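Local coordinates for putative amino acid binding protein (Streptococcus mutans, PDB 4C0R) that binds glutathione, including its oxidised disulfide, and probably delivers it to the ABC importer TcyBC for uptake into the cell, at residues A[8-13]-A[49-54]; A[63-68]-A[194-199]; A[69-74]-A[190-195]. All blocks are in the same frame, centred on the assembly; numbering follows the deposited sequence.

How the contacts relate
All three contacts lie in the lobe built on the sheet of strands 3-9, 65-71 and 191-196, and each reaches the oxidised glutathione disulfide. Contact 1 sets the end of strand 3-9 against the start of helix 51-59, where one disulfide sulfur rests on Trp51 and a glycyl carboxylate shares cadmium with Glu50. Contact 2, its centre about 12 Å away, pairs the next two strands; the two contacts touch where Thr9 OG1 meets Ala67 O at 2.7 Å. Contact 3, centred about 11 Å from contact 2 and 14 Å from contact 1, continues the same strand pair past a chain corner, sharing Phe194 and Ile195 with contact 2, and holds a gamma-glutamyl end of the ligand.

Contact 1 (A[8-13]-A[49-54]); sequences ATVGTT and TEWTSI. With CD (cadmium ion), chain H; GDS (oxidized glutathione disulfide), chain C.
Where strand 3-9 ends, the backbone N-H of Thr49 bonds to Thr9 O (2.9 Å, N-H...O angle 151°), and beyond it the CA-H of Val10 points at Thr49 O. Water 1 bridges the two chain segments, donating to both Val10 O and Thr49 O. Val10 splits its two methyls between the ligand and the helix. Its CG1, anti to the backbone N (chi1 -172°), is turned to the ligand, while CG2 fits against the first turn of helix 51-59, 3.6 Å from Trp51 CA and 3.7 Å from Ile54 CD1. The same methyl lies at the edge of the indole, near its plane, by CE3. Ile54 crosses Val10 at about a right angle and extends its CG1 branch to the strand end, where Ala8 CB meets both Ile54 CG1 and Thr49 CG2.

One face of the Trp51 ring takes the disulfide: GDS SG5 sits 3.2 Å above the plane, displaced toward the rim, and 3.4 Å from Trp51 CD2. Thr12 OG1 donates to GDS O2 (2.8 Å) and Thr13 OG1 to GDS O5, so adjacent hydroxyls grip two carbonyls of the ligand. Asn68 ND2 also bonds to Thr13 OG1. Glu50 chelates a cadmium ion through OE1 and OE2, the latter at 2.3 Å, and the ion also binds GDS OE4. Cadmium thus bridges two carboxylates and would offset their mutual repulsion, while Val10 CG2 abuts the edge of the indole whose face carries the disulfide sulfur.

Contact 2 (A[63-68]-A[194-199]); sequences YQIGAN and FIFAQD. With CD (cadmium ion), chain U; GDS (oxidized glutathione disulfide), chain C.
Strands 65-67 and 194-196 form an antiparallel pair in the central sheet of this solute-binding lobe, running at 153° to each other. Gly66 and Ile195 are the hydrogen-bonded pair: Gly66 N donates to Ile195 O (2.9 Å) and Ile195 N returns a bond to Gly66 O (3.0 Å). Ala197 N adds a third bond, to Gln64 O.

Ile65 and Phe196, the non-hydrogen-bonded pair, lie side by side and point the same way, with Ile65 CG1 3.9 Å from Phe196 CD2. With CG1 anti to the carbonyl carbon (chi1 -49°), Ile65 CG2 is left beside the carbonyl carbon and lies obliquely to Phe194, nearest its CD1. Ala67 CB comes up to the edge of the Phe194 ring, 3.6 Å from CD1. Helix 201-216 packs on Ile65 and Phe196, and helix 27-36 on Ile65, Ala67 and Phe194. Across the sheet Ile195 CG1 lies over the backbone of Gly66, 3.9 Å from its CA.

At the far end Asp199 OD2 binds a cadmium ion together with Asp61. Main-chain bonds and apolar packing thus fix the strand pair, which probably helps to place Asn68, whose ND2, bonded to Thr13 OG1, lies 3.5 Å from GDS CB5.

Contact 3 (A[69-74]-A[190-195]); sequences NISYTK and PYVYFI. With GDS (oxidized glutathione disulfide), chain C.
Tyr193 and Ile70 meet through both backbone and ring. Tyr193 N donates to Ile70 O (2.9 Å) on a bent path, and the ring turns its edge to the same oxygen. With CG anti to the carbonyl carbon (chi1 -61°), the Tyr193 ring swings beside residues 70-72, and CE1 comes to 3.7 Å from Tyr72 CB. The Tyr72 ring turns outward to meet Tyr82, against which Tyr193 also packs edge-to-face.

Ile70 crosses Ile195 at about a right angle, and their CD1 methyls are 4.0 Å apart. Val192 CG1 reaches the amide oxygen of Asn69, 3.5 Å from OD1. This is the ligand-facing end of the sheet in this lobe of a family 3 solute-binding protein, where the chain has turned a corner at Asn69, and Asn69 and Ser71 bind a gamma-glutamyl end of the glutathione disulfide, with Ile70 between them. Asn69 CG is anti to the backbone N (chi1 -177°), which carries ND2 to GDS O6 at 3.0 Å. The ligand amine N6 donates to Asn69 O and to Ser71 OG, and Ser71 N meets the carboxylate oxygen OE8 almost straight on (2.9 Å, 178°).

Three waters bridge the segments: water 2 accepts from Ile70 N and donates to Tyr193 O, while waters 3 and 4 both donate to Tyr191 O, linking it to Ser71 OG and Tyr72 N respectively.

Contact 1 (A[8-13]-A[49-54])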
loop_
_atom_site.group_PDB
_atom_site.type_symbol
_atom_site.label_atom_id
_atom_site.label_comp_id
_atom_site.label_asym_id
_atom_site.label_seq_id
_atom_site.Cartn_x
_atom_site.Cartn_y
_atom_site.Cartn_z
ATOM N N ALA A 8 -8.933 -7.638 -6.654
ATOM C CA ALA A 8 -9.506 -6.320 -6.334
ATOM C C ALA A 8 -8.440 -5.335 -5.879
ATOM O O ALA A 8 -7.529 -5.685 -5.131
ATOM C CB ALA A 8 -10.577 -6.451 -5.268
ATOM N N THR A 9 -8.537 -4.097 -6.407
ATOM C CA THR A 9 -7.601 -3.065 -6.085
ATOM C C THR A 9 -8.303 -1.741 -6.018
ATOM O O THR A 9 -9.394 -1.638 -6.539
ATOM C CB THR A 9 -6.463 -3.054 -7.125
ATOM O OG1 THR A 9 -5.417 -2.197 -6.708
ATOM C CG2 THR A 9 -6.971 -2.611 -8.479
ATOM N N VAL A 10 -7.684 -0.718 -5.433
ATOM C CA VAL A 10 -8.311 0.608 -5.438
ATOM C C VAL A 10 -7.857 1.376 -6.673
ATOM O O VAL A 10 -8.650 2.104 -7.291
ATOM C CB VAL A 10 -7.991 1.415 -4.178
ATOM C CG1 VAL A 10 -8.813 2.673 -4.153
ATOM C CG2 VAL A 10 -8.282 0.591 -2.898
ATOM N N GLY A 11 -6.589 1.272 -7.061
ATOM C CA GLY A 11 -6.139 1.910 -8.273
ATOM C C GLY A 11 -5.938 3.412 -8.140
ATOM O O GLY A 11 -5.858 4.122 -9.173
ATOM N N THR A 12 -5.741 3.889 -6.901
ATOM C CA THR A 12 -5.434 5.292 -6.644
ATOM C C THR A 12 -4.205 5.517 -5.799
ATOM O O THR A 12 -4.093 6.520 -5.062
ATOM C CB THR A 12 -6.609 6.011 -5.986
ATOM O OG1 THR A 12 -6.871 5.394 -4.725
ATOM C CG2 THR A 12 -7.857 5.905 -6.923
ATOM N N THR A 13 -3.257 4.592 -5.885
ATOM C CA THR A 13 -2.056 4.611 -5.077
ATOM C C THR A 13 -0.801 4.420 -5.940
ATOM O O THR A 13 -0.177 3.348 -5.914
ATOM C CB THR A 13 -2.146 3.554 -3.952
ATOM O OG1 THR A 13 -3.439 3.643 -3.300
ATOM C CG2 THR A 13 -1.063 3.719 -2.913
ATOM N N THR A 49 -12.143 -1.183 -7.299
ATOM C CA THR A 49 -13.263 -1.137 -6.399
ATOM C C THR A 49 -12.916 -0.206 -5.216
ATOM O O THR A 49 -11.785 0.294 -5.142
ATOM C CB THR A 49 -13.664 -2.539 -5.965
ATOM O OG1 THR A 49 -14.966 -2.507 -5.343
ATOM C CG2 THR A 49 -12.642 -3.109 -5.001
ATOM N N GLU A 50 -13.845 0.042 -4.316
ATOM C CA GLU A 50 -13.522 0.853 -3.155
ATOM C C GLU A 50 -12.631 0.074 -2.196
ATOM O O GLU A 50 -12.715 -1.147 -2.081
ATOM C CB GLU A 50 -14.801 1.223 -2.384
ATOM C CG GLU A 50 -15.776 2.070 -3.170
ATOM C CD GLU A 50 -15.495 3.565 -3.172
ATOM O OE1 GLU A 50 -14.481 4.022 -2.635
ATOM O OE2 GLU A 50 -16.325 4.281 -3.739
ATOM N N TRP A 51 -11.818 0.809 -1.437
ATOM C CA TRP A 51 -10.938 0.189 -0.463
ATOM C C TRP A 51 -11.697 -0.734 0.479
ATOM O O TRP A 51 -11.314 -1.867 0.684
ATOM C CB TRP A 51 -10.282 1.317 0.325
ATOM C CG TRP A 51 -9.494 0.958 1.548
ATOM C CD1 TRP A 51 -9.793 1.328 2.812
ATOM C CD2 TRP A 51 -8.262 0.226 1.619
ATOM N NE1 TRP A 51 -8.849 0.860 3.694
ATOM C CE2 TRP A 51 -7.884 0.179 2.987
ATOM C CE3 TRP A 51 -7.448 -0.387 0.675
ATOM C CZ2 TRP A 51 -6.723 -0.475 3.420
ATOM C CZ3 TRP A 51 -6.290 -1.026 1.103
ATOM C CH2 TRP A 51 -5.941 -1.047 2.477
ATOM N N THR A 52 -12.804 -0.263 1.029
ATOM C CA THR A 52 -13.494 -1.102 2.015
ATOM C C THR A 52 -14.102 -2.340 1.335
ATOM O O THR A 52 -14.190 -3.392 1.944
ATOM C CB THR A 52 -14.549 -0.314 2.831
ATOM O OG1 THR A 52 -15.457 0.330 1.960
ATOM C CG2 THR A 52 -13.867 0.721 3.673
ATOM N N SER A 53 -14.420 -2.208 0.060
ATOM C CA SER A 53 -15.026 -3.291 -0.715
ATOM C C SER A 53 -14.018 -4.393 -1.049
ATOM O O SER A 53 -14.406 -5.539 -1.264
ATOM C CB SER A 53 -15.639 -2.777 -2.018
ATOM O OG SER A 53 -16.744 -1.948 -1.724
ATOM N N ILE A 54 -12.727 -4.085 -1.072
ATOM C CA ILE A 54 -11.730 -5.142 -1.256
ATOM C C ILE A 54 -11.947 -6.159 -0.174
ATOM O O ILE A 54 -12.043 -7.360 -0.422
ATOM C CB ILE A 54 -10.299 -4.606 -1.197
ATOM C CG1 ILE A 54 -9.995 -3.731 -2.397
ATOM C CG2 ILE A 54 -9.313 -5.791 -1.123
ATOM C CD1 ILE A 54 -8.644 -3.063 -2.339
HETATM CD CD CD H . -15.160 6.243 -3.637
HETATM C CD1 GDS C . -11.079 5.666 0.081
HETATM N N2 GDS C . -10.007 6.631 -0.198
HETATM C CA2 GDS C . -9.244 6.365 -1.363
HETATM C C2 GDS C . -9.742 6.843 -2.681
HETATM O O2 GDS C . -9.371 6.293 -3.740
HETATM C CB2 GDS C . -7.973 5.607 -1.378
HETATM S SG2 GDS C . -7.365 5.212 0.247
HETATM N N3 GDS C . -10.666 7.957 -2.683
HETATM C CA3 GDS C . -11.255 8.404 -3.944
HETATM C C3 GDS C . -12.685 7.873 -3.878
HETATM O OE3 GDS C . -13.656 8.548 -4.345
HETATM O OE4 GDS C . -12.961 6.757 -3.349
HETATM N N4 GDS C . -4.295 5.004 1.275
HETATM C CA4 GDS C . -4.126 6.421 1.493
HETATM C C4 GDS C . -4.325 6.751 2.930
HETATM O OE5 GDS C . -4.198 5.871 3.836
HETATM O OE6 GDS C . -4.564 7.960 3.207
HETATM C C5 GDS C . -4.226 4.507 -0.064
HETATM O O5 GDS C . -3.985 5.276 -0.993
HETATM C CA5 GDS C . -4.546 3.085 -0.185
HETATM N N5 GDS C . -4.127 2.202 0.824
HETATM C CB5 GDS C . -5.862 2.815 -0.838
HETATM S SG5 GDS C . -7.190 3.191 0.339
HETATM C CA6 GDS C . -1.247 0.716 4.260
HETATM C C6 GDS C . -2.232 -0.359 4.689
HETATM O OE7 GDS C . -3.269 -0.011 5.317
HETATM O OE8 GDS C . -2.031 -1.566 4.411
HETATM N N6 GDS C . -0.036 0.032 3.767
HETATM C CB6 GDS C . -1.840 1.614 3.236
HETATM C CG6 GDS C . -2.589 0.769 2.181
HETATM C CD6 GDS C . -2.846 1.676 0.996
HETATM O O6 GDS C . -2.012 1.981 0.131
HETATM O O HOH W 1 -11.509 2.341 -6.812
#

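Contact 2 (A[63-68]-A[194-199])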
loop_
_atom_site.group_PDB
_atom_site.type_symbol
_atom_site.label_atom_id
_atom_site.label_comp_id
_atom_site.label_asym_id
_atom_site.label_seq_id
_atom_site.Cartn_x
_atom_site.Cartn_y
_atom_site.Cartn_z
ATOM N N TYR A 63 -14.401 -11.544 -4.338
ATOM C CA TYR A 63 -13.042 -11.368 -4.835
ATOM C C TYR A 63 -12.168 -12.459 -4.242
ATOM O O TYR A 63 -12.447 -12.943 -3.152
ATOM C CB TYR A 63 -12.452 -9.985 -4.402
ATOM C CG TYR A 63 -13.246 -8.790 -4.838
ATOM C CD1 TYR A 63 -13.738 -8.687 -6.122
ATOM C CD2 TYR A 63 -13.506 -7.765 -3.945
ATOM C CE1 TYR A 63 -14.489 -7.595 -6.519
ATOM C CE2 TYR A 63 -14.251 -6.657 -4.356
ATOM C CZ TYR A 63 -14.729 -6.600 -5.631
ATOM O OH TYR A 63 -15.464 -5.479 -6.036
ATOM N N GLN A 64 -11.093 -12.846 -4.940
ATOM C CA GLN A 64 -10.151 -13.864 -4.469
ATOM C C GLN A 64 -8.801 -13.311 -4.019
ATOM O O GLN A 64 -8.172 -13.900 -3.164
ATOM C CB GLN A 64 -9.916 -14.942 -5.525
ATOM C CG GLN A 64 -11.141 -15.813 -5.790
ATOM C CD GLN A 64 -12.307 -15.063 -6.405
ATOM O OE1 GLN A 64 -12.188 -14.445 -7.472
ATOM N NE2 GLN A 64 -13.443 -15.109 -5.731
ATOM N N ILE A 65 -8.368 -12.183 -4.619
ATOM C CA ILE A 65 -7.071 -11.592 -4.292
ATOM C C ILE A 65 -7.312 -10.118 -4.056
ATOM O O ILE A 65 -8.144 -9.500 -4.735
ATOM C CB ILE A 65 -6.038 -11.724 -5.446
ATOM C CG1 ILE A 65 -5.993 -13.150 -5.973
ATOM C CG2 ILE A 65 -4.692 -11.288 -4.939
ATOM C CD1 ILE A 65 -5.035 -13.313 -7.119
ATOM N N GLY A 66 -6.595 -9.534 -3.107
ATOM C CA GLY A 66 -6.575 -8.102 -2.884
ATOM C C GLY A 66 -5.141 -7.619 -3.032
ATOM O O GLY A 66 -4.204 -8.282 -2.590
ATOM N N ALA A 67 -4.966 -6.472 -3.662
ATOM C CA ALA A 67 -3.620 -5.914 -3.891
ATOM C C ALA A 67 -3.736 -4.431 -4.000
ATOM O O ALA A 67 -4.438 -3.941 -4.870
ATOM C CB ALA A 67 -3.030 -6.442 -5.131
ATOM N N ASN A 68 -3.102 -3.727 -3.092
ATOM C CA ASN A 68 -3.020 -2.275 -3.105
ATOM C C ASN A 68 -2.065 -1.808 -1.989
ATOM O O ASN A 68 -2.489 -1.198 -1.019
ATOM C CB ASN A 68 -4.417 -1.638 -2.908
ATOM C CG ASN A 68 -4.499 -0.237 -3.472
ATOM O OD1 ASN A 68 -5.077 0.008 -4.549
ATOM N ND2 ASN A 68 -3.886 0.692 -2.779
ATOM N N PHE A 194 0.242 -9.497 -1.271
ATOM C CA PHE A 194 -1.089 -9.855 -1.756
ATOM C C PHE A 194 -1.840 -10.492 -0.610
ATOM O O PHE A 194 -1.245 -11.193 0.216
ATOM C CB PHE A 194 -1.017 -10.875 -2.874
ATOM C CG PHE A 194 -0.389 -10.340 -4.142
ATOM C CD1 PHE A 194 -1.050 -9.391 -4.910
ATOM C CD2 PHE A 194 0.857 -10.787 -4.562
ATOM C CE1 PHE A 194 -0.482 -8.907 -6.079
ATOM C CE2 PHE A 194 1.419 -10.299 -5.756
ATOM C CZ PHE A 194 0.743 -9.380 -6.493
ATOM N N ILE A 195 -3.157 -10.293 -0.554
ATOM C CA ILE A 195 -3.978 -11.034 0.358
ATOM C C ILE A 195 -5.023 -11.836 -0.406
ATOM O O ILE A 195 -5.301 -11.568 -1.567
ATOM C CB ILE A 195 -4.660 -10.140 1.411
ATOM C CG1 ILE A 195 -5.540 -9.074 0.756
ATOM C CG2 ILE A 195 -3.664 -9.519 2.376
ATOM C CD1 ILE A 195 -6.367 -8.261 1.788
ATOM N N PHE A 196 -5.570 -12.858 0.259
ATOM C CA PHE A 196 -6.510 -13.736 -0.420
ATOM C C PHE A 196 -7.697 -14.043 0.475
ATOM O O PHE A 196 -7.583 -14.062 1.700
ATOM C CB PHE A 196 -5.900 -15.095 -0.793
ATOM C CG PHE A 196 -4.605 -14.996 -1.548
ATOM C CD1 PHE A 196 -3.417 -14.797 -0.884
ATOM C CD2 PHE A 196 -4.590 -15.126 -2.907
ATOM C CE1 PHE A 196 -2.203 -14.715 -1.574
ATOM C CE2 PHE A 196 -3.397 -15.037 -3.609
ATOM C CZ PHE A 196 -2.192 -14.834 -2.930
ATOM N N ALA A 197 -8.794 -14.390 -0.172
ATOM C CA ALA A 197 -9.953 -14.920 0.549
ATOM C C ALA A 197 -9.477 -16.172 1.264
ATOM O O ALA A 197 -8.577 -16.891 0.817
ATOM C CB ALA A 197 -11.092 -15.194 -0.435
ATOM N N GLN A 198 -10.062 -16.418 2.445
ATOM C CA GLN A 198 -9.503 -17.416 3.325
ATOM C C GLN A 198 -9.555 -18.836 2.779
ATOM O O GLN A 198 -8.702 -19.673 3.147
ATOM C CB GLN A 198 -10.193 -17.296 4.701
ATOM C CG GLN A 198 -9.331 -17.826 5.809
ATOM C CD GLN A 198 -9.941 -17.559 7.165
ATOM O OE1 GLN A 198 -11.161 -17.667 7.338
ATOM N NE2 GLN A 198 -9.102 -17.243 8.134
ATOM N N ASP A 199 -10.489 -19.110 1.874
ATOM C CA ASP A 199 -10.596 -20.428 1.293
ATOM C C ASP A 199 -9.707 -20.643 0.067
ATOM O O ASP A 199 -9.765 -21.678 -0.568
ATOM C CB ASP A 199 -12.041 -20.806 0.957
ATOM C CG ASP A 199 -12.694 -19.875 -0.005
ATOM O OD1 ASP A 199 -12.035 -18.995 -0.597
ATOM O OD2 ASP A 199 -13.922 -20.024 -0.189
HETATM CD CD CD U . -14.470 -19.334 -2.570
HETATM C CD1 GDS C . -11.079 5.666 0.081
HETATM N N2 GDS C . -10.007 6.631 -0.198
HETATM C CA2 GDS C . -9.244 6.365 -1.363
HETATM C C2 GDS C . -9.742 6.843 -2.681
HETATM O O2 GDS C . -9.371 6.293 -3.740
HETATM C CB2 GDS C . -7.973 5.607 -1.378
HETATM S SG2 GDS C . -7.365 5.212 0.247
HETATM N N3 GDS C . -10.666 7.957 -2.683
HETATM C CA3 GDS C . -11.255 8.404 -3.944
HETATM C C3 GDS C . -12.685 7.873 -3.878
HETATM O OE3 GDS C . -13.656 8.548 -4.345
HETATM O OE4 GDS C . -12.961 6.757 -3.349
HETATM N N4 GDS C . -4.295 5.004 1.275
HETATM C CA4 GDS C . -4.126 6.421 1.493
HETATM C C4 GDS C . -4.325 6.751 2.930
HETATM O OE5 GDS C . -4.198 5.871 3.836
HETATM O OE6 GDS C . -4.564 7.960 3.207
HETATM C C5 GDS C . -4.226 4.507 -0.064
HETATM O O5 GDS C . -3.985 5.276 -0.993
HETATM C CA5 GDS C . -4.546 3.085 -0.185
HETATM N N5 GDS C . -4.127 2.202 0.824
HETATM C CB5 GDS C . -5.862 2.815 -0.838
HETATM S SG5 GDS C . -7.190 3.191 0.339
HETATM C CA6 GDS C . -1.247 0.716 4.260
HETATM C C6 GDS C . -2.232 -0.359 4.689
HETATM O OE7 GDS C . -3.269 -0.011 5.317
HETATM O OE8 GDS C . -2.031 -1.566 4.411
HETATM N N6 GDS C . -0.036 0.032 3.767
HETATM C CB6 GDS C . -1.840 1.614 3.236
HETATM C CG6 GDS C . -2.589 0.769 2.181
HETATM C CD6 GDS C . -2.846 1.676 0.996
HETATM O O6 GDS C . -2.012 1.981 0.131
#

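Contact 3 (A[69-74]-A[190-195])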
loop_
_atom_site.group_PDB
_atom_site.type_symbol
_atom_site.label_atom_id
_atom_site.label_comp_id
_atom_site.label_asym_id
_atom_site.label_seq_id
_atom_site.Cartn_x
_atom_site.Cartn_y
_atom_site.Cartn_z
ATOM N N ASN A 69 -0.783 -2.073 -2.114
ATOM C CA ASN A 69 0.204 -1.612 -1.100
ATOM C C ASN A 69 -0.236 -2.056 0.321
ATOM O O ASN A 69 -0.148 -1.283 1.278
ATOM C CB ASN A 69 0.309 -0.101 -1.192
ATOM C CG ASN A 69 1.331 0.538 -0.257
ATOM O OD1 ASN A 69 2.459 0.077 -0.119
ATOM N ND2 ASN A 69 0.926 1.640 0.358
ATOM N N ILE A 70 -0.683 -3.303 0.433
ATOM C CA ILE A 70 -1.300 -3.767 1.677
ATOM C C ILE A 70 -0.312 -4.331 2.664
ATOM O O ILE A 70 0.423 -5.243 2.352
ATOM C CB ILE A 70 -2.343 -4.836 1.363
ATOM C CG1 ILE A 70 -3.482 -4.239 0.534
ATOM C CG2 ILE A 70 -2.944 -5.486 2.621
ATOM C CD1 ILE A 70 -4.458 -5.314 -0.095
ATOM N N SER A 71 -0.301 -3.777 3.869
ATOM C CA SER A 71 0.548 -4.210 4.953
ATOM C C SER A 71 -0.021 -5.435 5.678
ATOM O O SER A 71 -1.204 -5.712 5.613
ATOM C CB SER A 71 0.611 -3.098 6.026
ATOM O OG SER A 71 1.162 -1.910 5.514
ATOM N N TYR A 72 0.849 -6.139 6.389
ATOM C CA TYR A 72 0.400 -7.165 7.330
ATOM C C TYR A 72 -0.143 -6.515 8.595
ATOM O O TYR A 72 0.536 -5.658 9.219
ATOM C CB TYR A 72 1.601 -7.998 7.772
ATOM C CG TYR A 72 1.200 -9.050 8.760
ATOM C CD1 TYR A 72 0.629 -10.211 8.317
ATOM C CD2 TYR A 72 1.392 -8.861 10.116
ATOM C CE1 TYR A 72 0.249 -11.209 9.201
ATOM C CE2 TYR A 72 0.988 -9.886 11.026
ATOM C CZ TYR A 72 0.450 -11.037 10.515
ATOM O OH TYR A 72 -0.010 -12.098 11.321
ATOM N N THR A 73 -1.322 -6.965 9.055
ATOM C CA THR A 73 -1.712 -6.728 10.444
ATOM C C THR A 73 -2.310 -7.996 10.966
ATOM O O THR A 73 -2.824 -8.821 10.212
ATOM C CB THR A 73 -2.785 -5.620 10.618
ATOM O OG1 THR A 73 -4.020 -6.067 10.066
ATOM C CG2 THR A 73 -2.398 -4.316 9.911
ATOM N N LYS A 74 -2.215 -8.168 12.279
ATOM C CA LYS A 74 -2.882 -9.320 12.905
ATOM C C LYS A 74 -4.387 -9.322 12.649
ATOM O O LYS A 74 -4.963 -10.385 12.378
ATOM C CB LYS A 74 -2.580 -9.317 14.415
ATOM C CG LYS A 74 -1.102 -9.397 14.743
ATOM N N PRO A 190 8.622 -3.300 6.996
ATOM C CA PRO A 190 7.425 -2.656 6.422
ATOM C C PRO A 190 7.016 -3.279 5.079
ATOM O O PRO A 190 6.975 -2.608 4.061
ATOM C CB PRO A 190 7.891 -1.207 6.227
ATOM C CG PRO A 190 9.342 -1.342 5.997
ATOM C CD PRO A 190 9.813 -2.458 6.854
ATOM N N TYR A 191 6.722 -4.557 5.109
ATOM C CA TYR A 191 6.464 -5.283 3.907
ATOM C C TYR A 191 5.050 -5.048 3.397
ATOM O O TYR A 191 4.136 -4.713 4.170
ATOM C CB TYR A 191 6.707 -6.763 4.121
ATOM C CG TYR A 191 8.160 -7.207 4.315
ATOM C CD1 TYR A 191 9.188 -6.444 3.886
ATOM C CD2 TYR A 191 8.441 -8.448 4.858
ATOM C CE1 TYR A 191 10.528 -6.887 4.028
ATOM C CE2 TYR A 191 9.730 -8.906 4.952
ATOM C CZ TYR A 191 10.755 -8.120 4.519
ATOM O OH TYR A 191 12.083 -8.584 4.620
ATOM N N VAL A 192 4.856 -5.270 2.110
ATOM C CA VAL A 192 3.509 -5.267 1.572
ATOM C C VAL A 192 3.308 -6.575 0.801
ATOM O O VAL A 192 4.307 -7.277 0.454
ATOM C CB VAL A 192 3.225 -4.089 0.774
ATOM C CG1 VAL A 192 3.177 -2.797 1.697
ATOM C CG2 VAL A 192 4.210 -3.998 -0.343
ATOM N N TYR A 193 2.052 -6.942 0.575
ATOM C CA TYR A 193 1.697 -8.319 0.239
ATOM C C TYR A 193 0.466 -8.378 -0.621
ATOM O O TYR A 193 -0.317 -7.409 -0.591
ATOM C CB TYR A 193 1.225 -9.015 1.531
ATOM C CG TYR A 193 2.234 -9.093 2.639
ATOM C CD1 TYR A 193 2.423 -8.045 3.549
ATOM C CD2 TYR A 193 3.004 -10.217 2.766
ATOM C CE1 TYR A 193 3.370 -8.141 4.581
ATOM C CE2 TYR A 193 3.975 -10.314 3.760
ATOM C CZ TYR A 193 4.130 -9.307 4.680
ATOM O OH TYR A 193 5.082 -9.442 5.673
ATOM N N PHE A 194 0.242 -9.497 -1.271
ATOM C CA PHE A 194 -1.089 -9.855 -1.756
ATOM C C PHE A 194 -1.840 -10.492 -0.610
ATOM O O PHE A 194 -1.245 -11.193 0.216
ATOM C CB PHE A 194 -1.017 -10.875 -2.874
ATOM C CG PHE A 194 -0.389 -10.340 -4.142
ATOM C CD1 PHE A 194 -1.050 -9.391 -4.910
ATOM C CD2 PHE A 194 0.857 -10.787 -4.562
ATOM C CE1 PHE A 194 -0.482 -8.907 -6.079
ATOM C CE2 PHE A 194 1.419 -10.299 -5.756
ATOM C CZ PHE A 194 0.743 -9.380 -6.493
ATOM N N ILE A 195 -3.157 -10.293 -0.554
ATOM C CA ILE A 195 -3.978 -11.034 0.358
ATOM C C ILE A 195 -5.023 -11.836 -0.406
ATOM O O ILE A 195 -5.301 -11.568 -1.567
ATOM C CB ILE A 195 -4.660 -10.140 1.411
ATOM C CG1 ILE A 195 -5.540 -9.074 0.756
ATOM C CG2 ILE A 195 -3.664 -9.519 2.376
ATOM C CD1 ILE A 195 -6.367 -8.261 1.788
HETATM C CD1 GDS C . -11.079 5.666 0.081
HETATM N N2 GDS C . -10.007 6.631 -0.198
HETATM C CA2 GDS C . -9.244 6.365 -1.363
HETATM C C2 GDS C . -9.742 6.843 -2.681
HETATM O O2 GDS C . -9.371 6.293 -3.740
HETATM C CB2 GDS C . -7.973 5.607 -1.378
HETATM S SG2 GDS C . -7.365 5.212 0.247
HETATM N N3 GDS C . -10.666 7.957 -2.683
HETATM C CA3 GDS C . -11.255 8.404 -3.944
HETATM C C3 GDS C . -12.685 7.873 -3.878
HETATM O OE3 GDS C . -13.656 8.548 -4.345
HETATM O OE4 GDS C . -12.961 6.757 -3.349
HETATM N N4 GDS C . -4.295 5.004 1.275
HETATM C CA4 GDS C . -4.126 6.421 1.493
HETATM C C4 GDS C . -4.325 6.751 2.930
HETATM O OE5 GDS C . -4.198 5.871 3.836
HETATM O OE6 GDS C . -4.564 7.960 3.207
HETATM C C5 GDS C . -4.226 4.507 -0.064
HETATM O O5 GDS C . -3.985 5.276 -0.993
HETATM C CA5 GDS C . -4.546 3.085 -0.185
HETATM N N5 GDS C . -4.127 2.202 0.824
HETATM C CB5 GDS C . -5.862 2.815 -0.838
HETATM S SG5 GDS C . -7.190 3.191 0.339
HETATM C CA6 GDS C . -1.247 0.716 4.260
HETATM C C6 GDS C . -2.232 -0.359 4.689
HETATM O OE7 GDS C . -3.269 -0.011 5.317
HETATM O OE8 GDS C . -2.031 -1.566 4.411
HETATM N N6 GDS C . -0.036 0.032 3.767
HETATM C CB6 GDS C . -1.840 1.614 3.236
HETATM C CG6 GDS C . -2.589 0.769 2.181
HETATM C CD6 GDS C . -2.846 1.676 0.996
HETATM O O6 GDS C . -2.012 1.981 0.131
HETATM O O HOH W 2 -0.837 -5.083 -1.943
HETATM O O HOH W 3 3.784 -2.267 5.500
HETATM O O HOH W 4 3.536 -5.211 6.756
#